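Ulp1-like SUMO protease (Chaetomium thermophilum, PDB 6DG4) is a Ulp1-like cysteine protease, captured here as its catalytic domain, that probably cleaves SUMO from its conjugates or precursors. Local coordinates at residues Leu53-Ala56 with Thr57-Leu60; Gly67-Phe70 with Tyr71-Asp74; Gln221-Glu225 with Ala226-Leu230. All blocks are in the same frame, centred on the assembly; numbering follows the deposited sequence.

Interaction 1. Residues Leu53-Ala56 with Thr57-Leu60; sequences LLPA and TAWL
Pro-55 and Ala-58 meet through both backbone and side chain. Ala-58 N donates to Pro-55 O at 3.0 Å, and the N-H points almost straight at its acceptor (168°). The methyl of Ala-58 rests beside the proline ring. Ala-58 CB is 3.8 Å from Pro-55 CB, and Pro-55 CG and CD are at similar range, so one small methyl contacts three ring carbons. Ala-56 and Thr-57 form the corner of the turn.

Further from the corner, Leu-53 and Leu-60 pair at the open end. Their side chains cross at a slant, with Leu-53 CD1 4.0 Å from Leu-60 CD2. The other branch of Leu-60 turns to the backbone, where Leu-60 CD1 lies 4.0 Å from Leu-53 CA. Leu-53 starts away from its partner, but CG trans to the backbone N (chi1 176°) carries its end back to Leu-60. Both leucines are buried.

The next shell fixes the two arms to the protein body. Arg-232 NH1 of helix 228-241 bonds to both Leu-53 O and Ala-58 O, so one guanidinium nitrogen ties the arms together. Ala-236 of that helix packs on Leu-53, while Val-204 and Ile-207 of helix 202-215 pack on Leu-60.

The two arms run nearly antiparallel, 161° apart, without being regular strands. Residues Pro-55 to Ala-58 make a type I beta turn, in the loop that leads into helix 62-80 of this Ulp1-type catalytic domain.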
ATOM      1  N   LEU A  53      -4.172  -3.775 -14.913  1.00  9.23           N
ATOM      2  CA  LEU A  53      -2.832  -3.705 -14.342  1.00  8.63           C
ATOM      3  C   LEU A  53      -1.748  -3.536 -15.399  1.00  8.91           C
ATOM      4  O   LEU A  53      -0.978  -2.570 -15.354  1.00  9.60           O
ATOM      5  CB  LEU A  53      -2.544  -4.945 -13.487  1.00  8.50           C
ATOM      6  CG  LEU A  53      -1.133  -5.051 -12.897  1.00  8.61           C
ATOM      7  CD1 LEU A  53      -0.704  -3.810 -12.123  1.00  9.83           C
ATOM      8  CD2 LEU A  53      -1.050  -6.275 -11.994  1.00 10.03           C
ATOM      9  N   LEU A  54      -1.668  -4.455 -16.351  1.00  9.03           N
ATOM     10  CA  LEU A  54      -0.480  -4.530 -17.190  1.00  9.38           C
ATOM     11  C   LEU A  54      -0.325  -3.431 -18.236  1.00  9.17           C
ATOM     12  O   LEU A  54       0.804  -2.981 -18.464  1.00 11.77           O
ATOM     13  CB  LEU A  54      -0.385  -5.903 -17.862  1.00  9.82           C
ATOM     14  CG  LEU A  54      -0.010  -7.024 -16.898  1.00 10.07           C
ATOM     15  CD1 LEU A  54      -0.190  -8.374 -17.580  1.00 10.24           C
ATOM     16  CD2 LEU A  54       1.415  -6.848 -16.386  1.00 10.63           C
ATOM     17  N   PRO A  55      -1.377  -2.982 -18.919  1.00 10.13           N
ATOM     18  CA  PRO A  55      -1.178  -1.894 -19.887  1.00  9.35           C
ATOM     19  C   PRO A  55      -0.608  -0.667 -19.195  1.00 10.35           C
ATOM     20  O   PRO A  55      -1.029  -0.299 -18.097  1.00 11.31           O
ATOM     21  CB  PRO A  55      -2.582  -1.635 -20.443  1.00 10.89           C
ATOM     22  CG  PRO A  55      -3.329  -2.905 -20.194  1.00 10.66           C
ATOM     23  CD  PRO A  55      -2.778  -3.435 -18.890  1.00 10.61           C
ATOM     24  N   ALA A  56       0.364  -0.033 -19.851  1.00 10.45           N
ATOM     25  CA  ALA A  56       1.058   1.098 -19.253  1.00 11.27           C
ATOM     26  C   ALA A  56       0.130   2.272 -18.975  1.00  9.68           C
ATOM     27  O   ALA A  56       0.480   3.140 -18.168  1.00 11.74           O
ATOM     28  CB  ALA A  56       2.197   1.544 -20.170  1.00 11.51           C
ATOM     29  N   THR A  57      -1.042   2.319 -19.615  1.00 10.47           N
ATOM     30  CA  THR A  57      -1.994   3.402 -19.390  1.00 11.08           C
ATOM     31  C   THR A  57      -3.267   2.943 -18.687  1.00 11.70           C
ATOM     32  O   THR A  57      -4.240   3.702 -18.640  1.00 13.04           O
ATOM     33  CB  THR A  57      -2.348   4.131 -20.695  1.00 12.58           C
ATOM     34  OG1 THR A  57      -3.050   3.256 -21.589  1.00 13.16           O
ATOM     35  CG2 THR A  57      -1.091   4.667 -21.372  1.00 14.55           C
ATOM     36  N   ALA A  58      -3.283   1.737 -18.126  1.00 11.12           N
ATOM     37  CA  ALA A  58      -4.480   1.232 -17.471  1.00 11.38           C
ATOM     38  C   ALA A  58      -4.608   1.786 -16.060  1.00  9.97           C
ATOM     39  O   ALA A  58      -3.623   1.914 -15.327  1.00 11.31           O
ATOM     40  CB  ALA A  58      -4.445  -0.297 -17.408  1.00 12.07           C
ATOM     41  N   TRP A  59      -5.834   2.093 -15.671  1.00 11.14           N
ATOM     42  CA  TRP A  59      -6.113   2.432 -14.285  1.00  9.29           C
ATOM     43  C   TRP A  59      -6.299   1.137 -13.497  1.00  9.41           C
ATOM     44  O   TRP A  59      -7.087   0.271 -13.884  1.00 13.07           O
ATOM     45  CB  TRP A  59      -7.355   3.315 -14.209  1.00 12.16           C
ATOM     46  CG  TRP A  59      -7.172   4.687 -14.810  1.00 15.25           C
ATOM     47  CD1 TRP A  59      -6.991   4.986 -16.134  1.00 18.24           C
ATOM     48  CD2 TRP A  59      -7.168   5.944 -14.113  1.00 17.40           C
ATOM     49  NE1 TRP A  59      -6.878   6.347 -16.302  1.00 20.00           N
ATOM     50  CE2 TRP A  59      -6.983   6.957 -15.079  1.00 18.41           C
ATOM     51  CE3 TRP A  59      -7.313   6.311 -12.771  1.00 18.44           C
ATOM     52  CZ2 TRP A  59      -6.935   8.310 -14.744  1.00 20.01           C
ATOM     53  CZ3 TRP A  59      -7.259   7.657 -12.439  1.00 19.46           C
ATOM     54  CH2 TRP A  59      -7.073   8.638 -13.423  1.00 20.58           C
ATOM     55  N   LEU A  60      -5.551   0.991 -12.408  1.00  9.65           N
ATOM     56  CA  LEU A  60      -5.633  -0.219 -11.602  1.00  9.44           C
ATOM     57  C   LEU A  60      -6.973  -0.297 -10.872  1.00 10.89           C
ATOM     58  O   LEU A  60      -7.592   0.720 -10.545  1.00 13.24           O
ATOM     59  CB  LEU A  60      -4.486  -0.255 -10.587  1.00 10.65           C
ATOM     60  CG  LEU A  60      -3.157  -0.865 -11.062  1.00 10.82           C
ATOM     61  CD1 LEU A  60      -2.644  -0.204 -12.325  1.00 12.76           C
ATOM     62  CD2 LEU A  60      -2.100  -0.790  -9.959  1.00 11.96           C
TER

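Interaction 2. Residues Gly67-Phe70 with Tyr71-Asp74; sequences GAIF and YIAD
Helix 62-80 belongs to the Ulp1-type catalytic domain, and this largely buried part of it joins Gly-67 to Phe-70 with Tyr-71 to Asp-74 over consecutive turns. Four i to i+4 bonds join the two halves. Tyr-71 N gives to Gly-67 O at 3.2 Å, and Ile-72 N to Ala-68 O at 3.1 Å. Ala-73 N bonds to Ile-69 O and Asp-74 N to Phe-70 O.

The Tyr-71 ring folds back along the helix. Tyr-71 CD2 comes to 3.3 Å from Gly-67 O, because the first torsion (chi1 -81°) sets the ring on the side of the backbone N. The approach is oblique. Leu-39 packs on the same tyrosine from a loop. Replacing Tyr-71 by an alanine removes the ring, which would probably leave Leu-39 without its aromatic partner and open a gap beside the Gly-67 carbonyl.

Ile-72 also leans back over the preceding turn. Ile-72 CG1 is 3.4 Å from Ala-68 O. Ile-72 CD1 lies 4.3 Å from Ile-69 CG1. The two isoleucines then serve different neighbours. Ile-69 packs on Leu-129 and Pro-131 of strand 127-134, and Ile-72 on Ala-210, Ile-211 and Ala-214 of helix 202-215.

The polar backbone atoms are thus paired within the helix, which lets apolar side chains line its faces toward both the sheet and the neighbouring helix.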
ATOM      1  N   GLY A  67      -4.794  -6.055  -3.031  1.00  9.60           N
ATOM      2  CA  GLY A  67      -4.018  -7.282  -2.989  1.00  9.02           C
ATOM      3  C   GLY A  67      -2.542  -7.015  -2.788  1.00  8.97           C
ATOM      4  O   GLY A  67      -1.890  -7.634  -1.942  1.00  9.16           O
ATOM      5  N   ALA A  68      -1.996  -6.074  -3.557  1.00  8.25           N
ATOM      6  CA  ALA A  68      -0.575  -5.775  -3.454  1.00  8.65           C
ATOM      7  C   ALA A  68      -0.226  -5.216  -2.084  1.00  7.60           C
ATOM      8  O   ALA A  68       0.778  -5.611  -1.482  1.00  9.20           O
ATOM      9  CB  ALA A  68      -0.179  -4.780  -4.540  1.00 10.19           C
ATOM     10  N   ILE A  69      -1.040  -4.293  -1.575  1.00  8.73           N
ATOM     11  CA  ILE A  69      -0.719  -3.650  -0.306  1.00  9.58           C
ATOM     12  C   ILE A  69      -0.832  -4.638   0.851  1.00  9.53           C
ATOM     13  O   ILE A  69      -0.021  -4.602   1.784  1.00 10.39           O
ATOM     14  CB  ILE A  69      -1.562  -2.374  -0.128  1.00 11.56           C
ATOM     15  CG1 ILE A  69      -1.127  -1.347  -1.184  1.00 12.43           C
ATOM     16  CG2 ILE A  69      -1.389  -1.814   1.251  1.00 13.78           C
ATOM     17  CD1 ILE A  69      -2.009  -0.125  -1.295  1.00 16.43           C
ATOM     18  N   PHE A  70      -1.808  -5.552   0.806  1.00  8.65           N
ATOM     19  CA  PHE A  70      -1.876  -6.594   1.827  1.00  8.14           C
ATOM     20  C   PHE A  70      -0.612  -7.451   1.824  1.00  8.23           C
ATOM     21  O   PHE A  70      -0.132  -7.864   2.885  1.00  9.79           O
ATOM     22  CB  PHE A  70      -3.125  -7.459   1.629  1.00  9.86           C
ATOM     23  CG  PHE A  70      -4.342  -6.959   2.374  1.00 11.30           C
ATOM     24  CD1 PHE A  70      -4.714  -5.623   2.333  1.00 12.67           C
ATOM     25  CD2 PHE A  70      -5.122  -7.836   3.101  1.00 16.88           C
ATOM     26  CE1 PHE A  70      -5.830  -5.170   3.031  1.00 14.93           C
ATOM     27  CE2 PHE A  70      -6.231  -7.393   3.789  1.00 18.95           C
ATOM     28  CZ  PHE A  70      -6.592  -6.058   3.746  1.00 14.88           C
ATOM     29  N   TYR A  71      -0.048  -7.720   0.641  1.00  8.67           N
ATOM     30  CA  TYR A  71       1.191  -8.493   0.579  1.00  7.73           C
ATOM     31  C   TYR A  71       2.375  -7.729   1.167  1.00  8.01           C
ATOM     32  O   TYR A  71       3.276  -8.356   1.737  1.00  8.78           O
ATOM     33  CB  TYR A  71       1.500  -8.928  -0.856  1.00  8.21           C
ATOM     34  CG  TYR A  71       0.740 -10.157  -1.336  1.00  8.15           C
ATOM     35  CD1 TYR A  71       0.617 -11.283  -0.537  1.00  8.24           C
ATOM     36  CD2 TYR A  71       0.162 -10.193  -2.597  1.00  9.09           C
ATOM     37  CE1 TYR A  71      -0.060 -12.402  -0.968  1.00  9.51           C
ATOM     38  CE2 TYR A  71      -0.525 -11.320  -3.039  1.00  9.89           C
ATOM     39  CZ  TYR A  71      -0.632 -12.420  -2.215  1.00  9.85           C
ATOM     40  OH  TYR A  71      -1.313 -13.543  -2.640  1.00 13.18           O
ATOM     41  N   ILE A  72       2.404  -6.394   1.034  1.00  8.85           N
ATOM     42  CA  ILE A  72       3.447  -5.601   1.683  1.00  8.92           C
ATOM     43  C   ILE A  72       3.389  -5.812   3.187  1.00  9.15           C
ATOM     44  O   ILE A  72       4.397  -6.106   3.841  1.00  9.77           O
ATOM     45  CB  ILE A  72       3.286  -4.106   1.345  1.00  9.89           C
ATOM     46  CG1 ILE A  72       3.358  -3.861  -0.159  1.00 11.76           C
ATOM     47  CG2 ILE A  72       4.347  -3.276   2.067  1.00 13.19           C
ATOM     48  CD1 ILE A  72       2.982  -2.441  -0.554  1.00 12.78           C
ATOM     49  N   ALA A  73       2.198  -5.631   3.757  1.00  9.27           N
ATOM     50  CA  ALA A  73       2.043  -5.774   5.196  1.00  9.82           C
ATOM     51  C   ALA A  73       2.432  -7.171   5.645  1.00 10.11           C
ATOM     52  O   ALA A  73       3.108  -7.339   6.665  1.00 11.17           O
ATOM     53  CB  ALA A  73       0.602  -5.464   5.596  1.00 10.36           C
ATOM     54  N   ASP A  74       2.026  -8.189   4.889  1.00  9.36           N
ATOM     55  CA  ASP A  74       2.335  -9.554   5.294  1.00 10.76           C
ATOM     56  C   ASP A  74       3.832  -9.834   5.227  1.00 10.43           C
ATOM     57  O   ASP A  74       4.364 -10.576   6.063  1.00 11.09           O
ATOM     58  CB  ASP A  74       1.557 -10.549   4.444  1.00 12.44           C
ATOM     59  CG  ASP A  74       1.483 -11.900   5.089  1.00 16.80           C
ATOM     60  OD1 ASP A  74       0.955 -11.990   6.216  1.00 19.82           O
ATOM     61  OD2 ASP A  74       1.967 -12.864   4.478  1.00 18.00           O
TER

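Interaction 3. Residues Gln221-Glu225 with Ala226-Leu230; sequences QAYTE and AQLPL
The backbone turns from an extended form at Tyr-223 and Thr-224 into a short 3-10 segment, where Leu-228 N donates to Glu-225 O at 3.0 Å just as helix 228-241 begins. Thr-224 and Gln-227 show the reciprocal bonding of a capping box at this helical start. Thr-224 N gives to Gln-227 OE1 at 3.1 Å. In return Gln-227 N reaches Thr-224 OG1, a weak bond at 3.4 Å and 133°. Gln-227 N also bonds to Thr-224 O at 3.1 Å.

The two side chains cross at about a right angle. Gln-227 CG points opposite its carbonyl carbon (chi1 -66°), and the extended chain then runs back past Thr-224 OG1, which lies 3.4 Å from Gln-227 CG. The Thr-224 amide sits well above the plane of the glutamine amide group.

Inward, the Tyr-223 ring and Leu-228 meet at a slant, with Tyr-223 CD2 4.1 Å from Leu-228 CD2. Phe-205 of helix 202-215 packs on both. Beyond that, Tyr-223 OH bonds to Asn-209 OD1. Glu-225 turns its carboxylate to another loop, where OE2 takes the amides of Thr-197 and Asn-198.

Gln-227 OE1 has a second donor besides the threonine amide. One water donates to Gln-227 OE1 at 2.8 Å and to Ala-222 O at the same distance, bridging the two.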
ATOM      1  N   GLN A 221      14.099   8.941  -3.389  1.00  8.99           N
ATOM      2  CA  GLN A 221      15.412   8.466  -3.793  1.00 10.42           C
ATOM      3  C   GLN A 221      15.351   7.164  -4.577  1.00 11.12           C
ATOM      4  O   GLN A 221      16.394   6.701  -5.045  1.00 13.46           O
ATOM      5  CB  GLN A 221      16.285   8.264  -2.542  1.00 11.57           C
ATOM      6  CG  GLN A 221      16.543   9.553  -1.779  1.00 11.89           C
ATOM      7  CD  GLN A 221      17.299   9.359  -0.476  1.00 13.26           C
ATOM      8  OE1 GLN A 221      17.404   8.249   0.043  1.00 14.05           O
ATOM      9  NE2 GLN A 221      17.827  10.454   0.062  1.00 14.73           N
ATOM     10  N   ALA A 222      14.162   6.579  -4.767  1.00  9.76           N
ATOM     11  CA  ALA A 222      14.062   5.173  -5.134  1.00  9.41           C
ATOM     12  C   ALA A 222      13.510   4.877  -6.522  1.00  8.86           C
ATOM     13  O   ALA A 222      13.820   3.813  -7.060  1.00 10.40           O
ATOM     14  CB  ALA A 222      13.205   4.414  -4.111  1.00 10.90           C
ATOM     15  N   TYR A 223      12.698   5.747  -7.119  1.00  8.33           N
ATOM     16  CA  TYR A 223      12.061   5.380  -8.382  1.00  8.24           C
ATOM     17  C   TYR A 223      11.610   6.631  -9.124  1.00  9.55           C
ATOM     18  O   TYR A 223      11.662   7.747  -8.597  1.00  9.89           O
ATOM     19  CB  TYR A 223      10.918   4.370  -8.159  1.00  8.40           C
ATOM     20  CG  TYR A 223       9.641   4.925  -7.559  1.00  8.70           C
ATOM     21  CD1 TYR A 223       9.499   5.097  -6.183  1.00  8.54           C
ATOM     22  CD2 TYR A 223       8.567   5.252  -8.370  1.00  9.03           C
ATOM     23  CE1 TYR A 223       8.326   5.598  -5.641  1.00  9.49           C
ATOM     24  CE2 TYR A 223       7.393   5.757  -7.841  1.00  9.75           C
ATOM     25  CZ  TYR A 223       7.269   5.925  -6.482  1.00  9.13           C
ATOM     26  OH  TYR A 223       6.079   6.424  -5.991  1.00 11.20           O
ATOM     27  N   THR A 224      11.190   6.422 -10.379  1.00  9.68           N
ATOM     28  CA  THR A 224      10.680   7.480 -11.233  1.00  9.91           C
ATOM     29  C   THR A 224       9.384   7.034 -11.903  1.00  9.41           C
ATOM     30  O   THR A 224       9.089   5.839 -12.012  1.00  9.00           O
ATOM     31  CB  THR A 224      11.661   7.828 -12.358  1.00 12.09           C
ATOM     32  OG1 THR A 224      11.659   6.753 -13.304  1.00 14.25           O
ATOM     33  CG2 THR A 224      13.072   8.041 -11.827  1.00 13.52           C
ATOM     34  N   GLU A 225       8.630   8.022 -12.389  1.00  9.74           N
ATOM     35  CA  GLU A 225       7.395   7.731 -13.110  1.00  9.68           C
ATOM     36  C   GLU A 225       7.651   6.875 -14.349  1.00  9.59           C
ATOM     37  O   GLU A 225       6.851   5.990 -14.675  1.00 10.77           O
ATOM     38  CB  GLU A 225       6.697   9.036 -13.493  1.00 11.23           C
ATOM     39  CG  GLU A 225       5.361   8.820 -14.187  1.00 12.54           C
ATOM     40  CD  GLU A 225       4.559  10.099 -14.354  1.00 14.21           C
ATOM     41  OE1 GLU A 225       5.122  11.084 -14.883  1.00 15.96           O
ATOM     42  OE2 GLU A 225       3.365  10.116 -13.966  1.00 15.22           O
ATOM     43  N   ALA A 226       8.754   7.123 -15.059  1.00 10.40           N
ATOM     44  CA  ALA A 226       9.026   6.375 -16.283  1.00 10.91           C
ATOM     45  C   ALA A 226       9.269   4.889 -16.032  1.00  9.97           C
ATOM     46  O   ALA A 226       9.199   4.099 -16.980  1.00 11.21           O
ATOM     47  CB  ALA A 226      10.218   6.985 -17.017  1.00 13.97           C
ATOM     48  N   GLN A 227       9.552   4.494 -14.791  1.00  9.56           N
ATOM     49  CA  GLN A 227       9.729   3.088 -14.441  1.00  8.53           C
ATOM     50  C   GLN A 227       8.415   2.367 -14.163  1.00  8.42           C
ATOM     51  O   GLN A 227       8.424   1.151 -13.943  1.00  8.61           O
ATOM     52  CB  GLN A 227      10.626   2.967 -13.206  1.00  9.19           C
ATOM     53  CG  GLN A 227      12.042   3.422 -13.433  1.00 10.35           C
ATOM     54  CD  GLN A 227      12.802   3.611 -12.147  1.00  9.94           C
ATOM     55  OE1 GLN A 227      12.227   3.578 -11.063  1.00 10.80           O
ATOM     56  NE2 GLN A 227      14.095   3.831 -12.258  1.00 13.54           N
ATOM     57  N   LEU A 228       7.293   3.064 -14.192  1.00  8.84           N
ATOM     58  CA  LEU A 228       6.057   2.436 -13.751  1.00  8.43           C
ATOM     59  C   LEU A 228       5.482   1.406 -14.718  1.00  8.47           C
ATOM     60  O   LEU A 228       4.848   0.455 -14.249  1.00  8.37           O
ATOM     61  CB  LEU A 228       5.024   3.493 -13.354  1.00  8.61           C
ATOM     62  CG  LEU A 228       5.472   4.354 -12.170  1.00  9.34           C
ATOM     63  CD1 LEU A 228       4.364   5.290 -11.760  1.00 10.31           C
ATOM     64  CD2 LEU A 228       5.936   3.529 -10.969  1.00 11.26           C
ATOM     65  N   PRO A 229       5.682   1.500 -16.038  1.00  8.28           N
ATOM     66  CA  PRO A 229       5.253   0.368 -16.884  1.00  9.36           C
ATOM     67  C   PRO A 229       5.900  -0.942 -16.471  1.00  8.22           C
ATOM     68  O   PRO A 229       5.235  -1.985 -16.408  1.00  9.22           O
ATOM     69  CB  PRO A 229       5.650   0.817 -18.293  1.00 10.05           C
ATOM     70  CG  PRO A 229       5.523   2.316 -18.231  1.00 10.22           C
ATOM     71  CD  PRO A 229       6.051   2.674 -16.856  1.00  9.35           C
ATOM     72  N   LEU A 230       7.187  -0.905 -16.144  1.00  8.58           N
ATOM     73  CA  LEU A 230       7.850  -2.098 -15.635  1.00  9.17           C
ATOM     74  C   LEU A 230       7.313  -2.487 -14.262  1.00  8.57           C
ATOM     75  O   LEU A 230       7.127  -3.676 -13.978  1.00  8.88           O
ATOM     76  CB  LEU A 230       9.349  -1.839 -15.585  1.00 10.06           C
ATOM     77  CG  LEU A 230      10.201  -2.859 -14.851  1.00 11.34           C
ATOM     78  CD1 LEU A 230      10.034  -4.244 -15.455  1.00 11.58           C
ATOM     79  CD2 LEU A 230      11.652  -2.383 -14.903  1.00 12.07           C
TER
HETATM   80  O   HOH W   1      13.681   2.027  -9.230  1.00 10.17           O

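In the fold
Interaction 2 is the core contact, near the centre of the chain. Interactions 1 and 3 lie farther out and are only partly buried. Those two touch each other, as Ala-56 CB packs on Pro-229 CG at 3.9 Å. Helix 228-241 also joins them: interaction 3 forms its start, and Arg-232 and Ala-236 on it hold interaction 1. Interaction 2 touches neither, its centre being about 19 Å from the centre of each. All three nonetheless pack on helix 202-215. Chemistry follows place. Regular main-chain bonds and apolar side chains serve the buried helix, one turn bond and small apolar contacts the loop, and polar side chains with a water the helix start.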